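Local coordinates for protein acetone carboxylase alpha subunit (Xanthobacter autotrophicus Py2, PDB 5M45) that serves as the alpha subunit of a multi-subunit carboxylase and belongs to the hydantoinase B/oxoprolinase family, at residues 289-297 and 402-410; 534-542 and 601-609. All blocks are in the same frame, centred on the assembly; numbering follows the deposited sequence.

D295 of interaction 1 reaches into interaction 2, an example of one residue bridging two contacts of a fold: its OD1 lies 3.0 Å from G540 N and its OD2 2.9 Å from H541 N, both probable hydrogen bonds. M537 packing against H402 is a second link, tying the loops to the helix-on-sheet layer. Interaction 1 comes first along the chain and closes before interaction 2 opens; their centres lie about 17 Å apart. Interaction 1 lays helix 401-422 on strand 286-297, outermost within this chain in a mixed sheet, whereas interaction 2 pairs the loop following strand 532-535 with the one following strand 598-602.

Interaction 1. Residues 289-297 and 402-410; sequences RQVGFVDVP and HFLVSAWTA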
loop_
_atom_site.group_PDB
_atom_site.type_symbol
_atom_site.label_atom_id
_atom_site.label_comp_id
_atom_site.label_asym_id
_atom_site.label_seq_id
_atom_site.Cartn_x
_atom_site.Cartn_y
_atom_site.Cartn_z
ATOM N N ARG A 289 30.862 -7.960 27.853
ATOM C CA ARG A 289 29.980 -6.797 27.838
ATOM C C ARG A 289 30.459 -5.794 26.765
ATOM O O ARG A 289 31.638 -5.480 26.693
ATOM C CB ARG A 289 29.928 -6.115 29.227
ATOM C CG ARG A 289 29.620 -7.066 30.382
ATOM C CD ARG A 289 29.674 -6.382 31.762
ATOM N NE ARG A 289 29.632 -7.412 32.826
ATOM C CZ ARG A 289 30.678 -8.113 33.267
ATOM N NH1 ARG A 289 31.945 -7.899 32.827
ATOM N NH2 ARG A 289 30.483 -9.015 34.202
ATOM N N GLN A 290 29.525 -5.325 25.938
ATOM C CA GLN A 290 29.820 -4.425 24.818
ATOM C C GLN A 290 28.563 -3.653 24.391
ATOM O O GLN A 290 27.439 -3.974 24.838
ATOM C CB GLN A 290 30.457 -5.182 23.635
ATOM C CG GLN A 290 29.663 -6.397 23.128
ATOM C CD GLN A 290 29.892 -7.670 23.987
ATOM O OE1 GLN A 290 31.037 -8.108 24.151
ATOM N NE2 GLN A 290 28.812 -8.231 24.544
ATOM N N VAL A 291 28.746 -2.632 23.542
ATOM C CA VAL A 291 27.641 -1.746 23.154
ATOM C C VAL A 291 27.893 -1.133 21.759
ATOM O O VAL A 291 29.053 -0.957 21.343
ATOM C CB VAL A 291 27.386 -0.677 24.230
ATOM C CG1 VAL A 291 28.580 0.227 24.409
ATOM C CG2 VAL A 291 26.135 0.145 23.957
ATOM N N GLY A 292 26.805 -0.834 21.038
ATOM C CA GLY A 292 26.858 -0.033 19.805
ATOM C C GLY A 292 25.792 1.067 19.786
ATOM O O GLY A 292 24.799 0.971 20.494
ATOM N N PHE A 293 26.024 2.081 18.956
ATOM C CA PHE A 293 25.154 3.239 18.773
ATOM C C PHE A 293 25.123 3.647 17.271
ATOM O O PHE A 293 26.051 3.307 16.499
ATOM C CB PHE A 293 25.698 4.465 19.543
ATOM C CG PHE A 293 25.960 4.240 21.000
ATOM C CD1 PHE A 293 27.208 3.793 21.447
ATOM C CD2 PHE A 293 24.977 4.516 21.946
ATOM C CE1 PHE A 293 27.448 3.645 22.821
ATOM C CE2 PHE A 293 25.219 4.340 23.300
ATOM C CZ PHE A 293 26.451 3.904 23.733
ATOM N N VAL A 294 24.100 4.441 16.893
ATOM C CA VAL A 294 24.104 5.213 15.631
ATOM C C VAL A 294 23.151 6.433 15.697
ATOM O O VAL A 294 22.268 6.499 16.565
ATOM C CB VAL A 294 23.839 4.291 14.388
ATOM C CG1 VAL A 294 22.340 4.028 14.193
ATOM C CG2 VAL A 294 24.473 4.848 13.103
ATOM N N ASP A 295 23.369 7.403 14.808
ATOM C CA ASP A 295 22.660 8.687 14.821
ATOM C C ASP A 295 21.427 8.753 13.926
ATOM O O ASP A 295 21.439 8.178 12.838
ATOM C CB ASP A 295 23.613 9.847 14.493
ATOM C CG ASP A 295 24.273 9.752 13.088
ATOM O OD1 ASP A 295 24.948 8.729 12.775
ATOM O OD2 ASP A 295 24.176 10.736 12.302
ATOM N N VAL A 296 20.390 9.459 14.400
ATOM C CA VAL A 296 19.189 9.791 13.628
ATOM C C VAL A 296 18.945 11.322 13.680
ATOM O O VAL A 296 18.166 11.799 14.515
ATOM C CB VAL A 296 17.969 9.026 14.138
ATOM C CG1 VAL A 296 16.754 9.309 13.260
ATOM C CG2 VAL A 296 18.244 7.518 14.164
ATOM N N PRO A 297 19.599 12.089 12.757
ATOM C CA PRO A 297 19.507 13.556 12.774
ATOM C C PRO A 297 18.262 14.110 12.033
ATOM O O PRO A 297 18.390 14.795 10.994
ATOM C CB PRO A 297 20.830 13.999 12.138
ATOM C CG PRO A 297 21.211 12.895 11.225
ATOM C CD PRO A 297 20.747 11.637 11.937
ATOM N N HIS A 402 20.022 0.245 9.223
ATOM C CA HIS A 402 20.736 1.374 9.909
ATOM C C HIS A 402 21.025 1.049 11.384
ATOM O O HIS A 402 22.159 1.216 11.880
ATOM C CB HIS A 402 19.892 2.631 9.818
ATOM C CG HIS A 402 20.569 3.893 10.255
ATOM N ND1 HIS A 402 21.782 4.304 9.759
ATOM C CD2 HIS A 402 20.166 4.863 11.112
ATOM C CE1 HIS A 402 22.112 5.467 10.300
ATOM N NE2 HIS A 402 21.142 5.830 11.125
ATOM N N PHE A 403 19.981 0.526 12.055
ATOM C CA PHE A 403 20.108 0.060 13.441
ATOM C C PHE A 403 20.732 -1.319 13.542
ATOM O O PHE A 403 21.626 -1.552 14.371
ATOM C CB PHE A 403 18.724 0.080 14.139
ATOM C CG PHE A 403 18.217 1.476 14.514
ATOM C CD1 PHE A 403 18.851 2.668 14.089
ATOM C CD2 PHE A 403 17.087 1.578 15.307
ATOM C CE1 PHE A 403 18.344 3.911 14.469
ATOM C CE2 PHE A 403 16.583 2.802 15.681
ATOM C CZ PHE A 403 17.207 3.979 15.255
ATOM N N LEU A 404 20.268 -2.249 12.715
ATOM C CA LEU A 404 20.728 -3.648 12.797
ATOM C C LEU A 404 22.259 -3.809 12.678
ATOM O O LEU A 404 22.887 -4.430 13.530
ATOM C CB LEU A 404 20.036 -4.516 11.706
ATOM C CG LEU A 404 18.517 -4.792 11.849
ATOM C CD1 LEU A 404 17.981 -5.506 10.612
ATOM C CD2 LEU A 404 18.210 -5.626 13.087
ATOM N N VAL A 405 22.847 -3.230 11.617
ATOM C CA VAL A 405 24.303 -3.395 11.361
ATOM C C VAL A 405 25.151 -2.679 12.429
ATOM O O VAL A 405 26.319 -3.061 12.656
ATOM C CB VAL A 405 24.740 -2.935 9.947
ATOM C CG1 VAL A 405 23.904 -3.607 8.869
ATOM C CG2 VAL A 405 24.687 -1.428 9.797
ATOM N N SER A 406 24.545 -1.672 13.087
ATOM C CA SER A 406 25.203 -0.878 14.110
ATOM C C SER A 406 25.183 -1.584 15.494
ATOM O O SER A 406 26.044 -1.327 16.330
ATOM C CB SER A 406 24.520 0.506 14.212
ATOM O OG SER A 406 24.657 1.281 13.018
ATOM N N ALA A 407 24.209 -2.467 15.720
ATOM C CA ALA A 407 24.170 -3.318 16.920
ATOM C C ALA A 407 24.986 -4.606 16.776
ATOM O O ALA A 407 25.657 -5.013 17.723
ATOM C CB ALA A 407 22.721 -3.652 17.251
ATOM N N TRP A 408 24.979 -5.233 15.594
ATOM C CA TRP A 408 25.686 -6.517 15.401
ATOM C C TRP A 408 27.221 -6.393 15.501
ATOM O O TRP A 408 27.893 -7.336 15.962
ATOM C CB TRP A 408 25.316 -7.195 14.084
ATOM C CG TRP A 408 23.871 -7.586 13.913
ATOM C CD1 TRP A 408 23.013 -8.002 14.876
ATOM C CD2 TRP A 408 23.130 -7.603 12.677
ATOM N NE1 TRP A 408 21.757 -8.259 14.332
ATOM C CE2 TRP A 408 21.818 -8.010 12.982
ATOM C CE3 TRP A 408 23.453 -7.300 11.350
ATOM C CZ2 TRP A 408 20.833 -8.134 12.006
ATOM C CZ3 TRP A 408 22.465 -7.449 10.373
ATOM C CH2 TRP A 408 21.168 -7.839 10.707
ATOM N N THR A 409 27.772 -5.259 15.089
ATOM C CA THR A 409 29.233 -5.069 15.061
ATOM C C THR A 409 29.914 -5.310 16.424
ATOM O O THR A 409 30.998 -5.882 16.479
ATOM C CB THR A 409 29.629 -3.714 14.433
ATOM O OG1 THR A 409 31.038 -3.685 14.133
ATOM C CG2 THR A 409 29.255 -2.565 15.341
ATOM N N ALA A 410 29.261 -4.915 17.519
ATOM C CA ALA A 410 29.826 -5.106 18.863
ATOM C C ALA A 410 30.002 -6.587 19.244
ATOM O O ALA A 410 30.901 -6.916 20.011
ATOM C CB ALA A 410 28.978 -4.399 19.895
#
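A helix packed on a beta-sheet forms this contact: helix 401-422 runs roughly antiparallel to strand 286-297, the short segments crossing at 156° with their axes 6.6 Å apart at closest. One hydrogen bond joins the two, at the H402 end. NE2 of H402 donates to the backbone O of D295 at 2.9 Å, the N-H pointing almost straight at the oxygen (168°) and the oxygen lying in the plane of the ring. The imidazole reaches the strand because chi1 (-170°) places CG opposite the backbone N. CG1 of V294 sits over one face of that ring, toward its rim, in a CH-pi contact 4.0 Å from the centroid. The same methyl makes an apolar contact with CD1 of F403 at 3.7 Å, and CG2 of V296 meets the edge of the phenyl ring at CE1 in its plane, 3.6 Å away. One turn along the helix, OG of S406 turns back to the backbone O of H402 at 2.7 Å, which satisfies the hydroxyl within the helix while it presses on CB of V294. G292 lets the backbones close in, its CA coming 3.8 Å from O of S406, a buried carbonyl without a polar partner in the model. Farther along, CB of A410 touches O of V291 and CG of Q290, whose bent side chain brings that CG 3.4 Å from O of A410. Strand 313-324 borders the same strand through backbone hydrogen bonds and also touches the helix, M316 packing on F403 and S406. With small helix residues packed near G292 and two aromatic rings set on the valines at the other end, the arrangement is that of a helix laid on the face of a beta-sheet.

Interaction 2. Residues 534-542 and 601-609; sequences MFFMGNGHI and RDKQAITTE
Two loops, leaving strands 532-535 and 598-602, run side by side here in roughly opposite directions, and a threonine joins them by using both its side chain and its backbone. OG1 of T607 accepts from N of F536 at 3.0 Å along a nearly straight N-H (170°), while N of T607 returns a bond of the same length to O of F536. The hydroxyl reaches F536 N because OG1 stands between the backbone N and the carbonyl carbon (chi1 64°). It lies at the edge of the F536 ring, in its plane, and is also hydrogen-bonded to a water that donates to O of M534. CA of I606 makes a C-H...O contact with the same F536 carbonyl. Beyond it M537 and I606 lie alongside each other, pointing the same way, with CE of M537 3.6 Å from CG1 of I606. The methyl of A605 packs on G540, 3.7 Å from its CA, and touches the carbonyl oxygens of G538 and N539. At the far end K603, its chain bent at chi2 and chi3, curls over so that NZ donates to O of G540 at 2.9 Å, from above the carbonyl plane. The ammonium also bonds to G557 O and to backbone of a different protein's chain, partners that probably steady its charge. CB of K603 lies against CE1 of H541. A second water bridges NE2 of H541, 2.8 Å away in the ring plane, to OE1 of Q604; ND1 bonds to a polar side chain of that other protein, and an aromatic side chain of the same protein stacks on the ring. Strand 559-563 flanks the pair, R559 packing on F536 and T607, while strand 440-442 lies beside F535 and M537, and strand 286-297 borders N539, H541 and I606.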
loop_
_atom_site.group_PDB
_atom_site.type_symbol
_atom_site.label_atom_id
_atom_site.label_comp_id
_atom_site.label_asym_id
_atom_site.label_seq_id
_atom_site.Cartn_x
_atom_site.Cartn_y
_atom_site.Cartn_z
ATOM N N MET A 534 17.198 13.058 -5.787
ATOM C CA MET A 534 18.106 12.140 -5.087
ATOM C C MET A 534 18.169 12.454 -3.582
ATOM O O MET A 534 17.794 13.543 -3.141
ATOM C CB MET A 534 19.526 12.169 -5.692
ATOM C CG MET A 534 19.580 11.990 -7.218
ATOM S SD MET A 534 21.225 11.886 -7.953
ATOM C CE MET A 534 21.810 10.311 -7.299
ATOM N N PHE A 535 18.655 11.499 -2.805
ATOM C CA PHE A 535 18.857 11.666 -1.362
ATOM C C PHE A 535 19.967 10.732 -0.843
ATOM O O PHE A 535 20.457 9.855 -1.566
ATOM C CB PHE A 535 17.542 11.536 -0.573
ATOM C CG PHE A 535 16.854 10.170 -0.663
ATOM C CD1 PHE A 535 16.017 9.853 -1.748
ATOM C CD2 PHE A 535 16.995 9.232 0.365
ATOM C CE1 PHE A 535 15.358 8.630 -1.822
ATOM C CE2 PHE A 535 16.345 8.009 0.300
ATOM C CZ PHE A 535 15.536 7.705 -0.779
ATOM N N PHE A 536 20.401 11.024 0.381
ATOM C CA PHE A 536 21.485 10.306 1.077
ATOM C C PHE A 536 20.934 9.517 2.265
ATOM O O PHE A 536 19.975 9.961 2.925
ATOM C CB PHE A 536 22.534 11.338 1.621
ATOM C CG PHE A 536 23.311 12.075 0.553
ATOM C CD1 PHE A 536 22.816 13.233 -0.021
ATOM C CD2 PHE A 536 24.549 11.632 0.146
ATOM C CE1 PHE A 536 23.527 13.933 -1.011
ATOM C CE2 PHE A 536 25.275 12.316 -0.840
ATOM C CZ PHE A 536 24.751 13.471 -1.438
ATOM N N MET A 537 21.542 8.380 2.570
ATOM C CA MET A 537 21.167 7.551 3.735
ATOM C C MET A 537 22.367 6.742 4.252
ATOM O O MET A 537 22.859 5.850 3.579
ATOM C CB MET A 537 20.008 6.586 3.386
ATOM C CG MET A 537 19.447 5.782 4.575
ATOM S SD MET A 537 18.909 6.766 5.988
ATOM C CE MET A 537 19.973 6.271 7.354
ATOM N N GLY A 538 22.798 7.079 5.475
ATOM C CA GLY A 538 23.930 6.433 6.174
ATOM C C GLY A 538 24.223 7.111 7.510
ATOM O O GLY A 538 23.575 8.112 7.871
ATOM N N ASN A 539 25.183 6.573 8.246
ATOM C CA ASN A 539 25.614 7.140 9.535
ATOM C C ASN A 539 26.416 8.426 9.302
ATOM O O ASN A 539 27.176 8.523 8.326
ATOM C CB ASN A 539 26.421 6.115 10.351
ATOM C CG ASN A 539 27.724 5.696 9.677
ATOM O OD1 ASN A 539 27.735 5.344 8.511
ATOM N ND2 ASN A 539 28.845 5.741 10.424
ATOM N N GLY A 540 26.236 9.407 10.170
ATOM C CA GLY A 540 26.839 10.744 10.029
ATOM C C GLY A 540 27.670 11.164 11.209
ATOM O O GLY A 540 28.928 11.076 11.194
ATOM N N HIS A 541 26.972 11.588 12.256
ATOM C CA HIS A 541 27.624 12.050 13.492
ATOM C C HIS A 541 28.347 10.969 14.330
ATOM O O HIS A 541 29.218 11.317 15.145
ATOM C CB HIS A 541 26.601 12.774 14.382
ATOM C CG HIS A 541 25.941 13.956 13.745
ATOM N ND1 HIS A 541 26.614 15.114 13.455
ATOM C CD2 HIS A 541 24.654 14.166 13.372
ATOM C CE1 HIS A 541 25.774 15.993 12.929
ATOM N NE2 HIS A 541 24.584 15.419 12.834
ATOM N N ILE A 542 27.989 9.696 14.147
ATOM C CA ILE A 542 28.470 8.568 14.961
ATOM C C ILE A 542 29.035 7.464 14.047
ATOM O O ILE A 542 28.406 7.095 13.047
ATOM C CB ILE A 542 27.317 7.994 15.813
ATOM C CG1 ILE A 542 26.899 9.021 16.873
ATOM C CG2 ILE A 542 27.715 6.685 16.512
ATOM C CD1 ILE A 542 25.618 8.706 17.653
ATOM N N ARG A 601 28.048 20.666 1.579
ATOM C CA ARG A 601 29.160 19.881 2.109
ATOM C C ARG A 601 29.071 19.949 3.637
ATOM O O ARG A 601 29.401 20.999 4.227
ATOM C CB ARG A 601 30.511 20.447 1.610
ATOM C CG ARG A 601 31.754 19.842 2.257
ATOM C CD ARG A 601 33.069 20.455 1.790
ATOM N NE ARG A 601 33.475 20.059 0.429
ATOM C CZ ARG A 601 34.032 18.905 0.082
ATOM N NH1 ARG A 601 34.365 18.703 -1.177
ATOM N NH2 ARG A 601 34.237 17.928 0.962
ATOM N N ASP A 602 28.589 18.880 4.269
ATOM C CA ASP A 602 28.264 18.936 5.704
ATOM C C ASP A 602 28.111 17.545 6.301
ATOM O O ASP A 602 28.279 16.549 5.578
ATOM C CB ASP A 602 27.011 19.816 5.947
ATOM C CG ASP A 602 25.753 19.280 5.287
ATOM O OD1 ASP A 602 25.629 18.081 4.991
ATOM O OD2 ASP A 602 24.816 20.079 5.060
ATOM N N LYS A 603 27.773 17.476 7.604
ATOM C CA LYS A 603 27.568 16.193 8.297
ATOM C C LYS A 603 26.186 15.525 8.126
ATOM O O LYS A 603 25.934 14.477 8.724
ATOM C CB LYS A 603 27.847 16.334 9.798
ATOM C CG LYS A 603 29.318 16.608 10.179
ATOM C CD LYS A 603 30.235 15.440 9.901
ATOM C CE LYS A 603 29.901 14.151 10.696
ATOM N NZ LYS A 603 30.892 13.065 10.442
ATOM N N GLN A 604 25.306 16.080 7.307
ATOM C CA GLN A 604 23.941 15.588 7.224
ATOM C C GLN A 604 23.849 14.380 6.262
ATOM O O GLN A 604 23.565 14.513 5.073
ATOM C CB GLN A 604 22.999 16.750 6.825
ATOM C CG GLN A 604 21.515 16.452 6.965
ATOM C CD GLN A 604 21.127 16.070 8.371
ATOM O OE1 GLN A 604 21.695 16.570 9.327
ATOM N NE2 GLN A 604 20.141 15.187 8.510
ATOM N N ALA A 605 24.132 13.201 6.807
ATOM C CA ALA A 605 24.246 11.976 6.005
ATOM C C ALA A 605 22.915 11.273 5.734
ATOM O O ALA A 605 22.887 10.235 5.075
ATOM C CB ALA A 605 25.245 11.027 6.665
ATOM N N ILE A 606 21.838 11.827 6.268
ATOM C CA ILE A 606 20.443 11.408 6.007
ATOM C C ILE A 606 19.641 12.606 5.499
ATOM O O ILE A 606 19.612 13.662 6.136
ATOM C CB ILE A 606 19.701 10.935 7.277
ATOM C CG1 ILE A 606 20.416 9.768 7.885
ATOM C CG2 ILE A 606 18.253 10.530 6.902
ATOM C CD1 ILE A 606 19.808 9.310 9.218
ATOM N N THR A 607 19.003 12.430 4.344
ATOM C CA THR A 607 18.125 13.439 3.769
ATOM C C THR A 607 16.884 12.785 3.135
ATOM O O THR A 607 16.854 11.576 2.922
ATOM C CB THR A 607 18.823 14.305 2.695
ATOM O OG1 THR A 607 19.196 13.495 1.575
ATOM C CG2 THR A 607 20.057 15.034 3.229
ATOM N N THR A 608 15.870 13.604 2.857
ATOM C CA THR A 608 14.751 13.218 2.000
ATOM C C THR A 608 14.990 13.790 0.607
ATOM O O THR A 608 15.860 14.661 0.425
ATOM C CB THR A 608 13.390 13.721 2.547
ATOM O OG1 THR A 608 13.412 15.152 2.750
ATOM C CG2 THR A 608 13.095 13.019 3.877
ATOM N N GLU A 609 14.207 13.331 -0.350
ATOM C CA GLU A 609 14.417 13.647 -1.765
ATOM C C GLU A 609 14.502 15.165 -2.069
ATOM O O GLU A 609 13.745 15.969 -1.509
ATOM C CB GLU A 609 13.425 12.896 -2.686
ATOM C CG GLU A 609 11.997 13.397 -2.768
ATOM C CD GLU A 609 11.085 12.511 -3.672
ATOM O OE1 GLU A 609 9.945 12.201 -3.237
ATOM O OE2 GLU A 609 11.471 12.132 -4.806
HETATM O O HOH W 1 18.937 15.110 -0.750
HETATM O O HOH W 2 22.465 17.038 11.908
#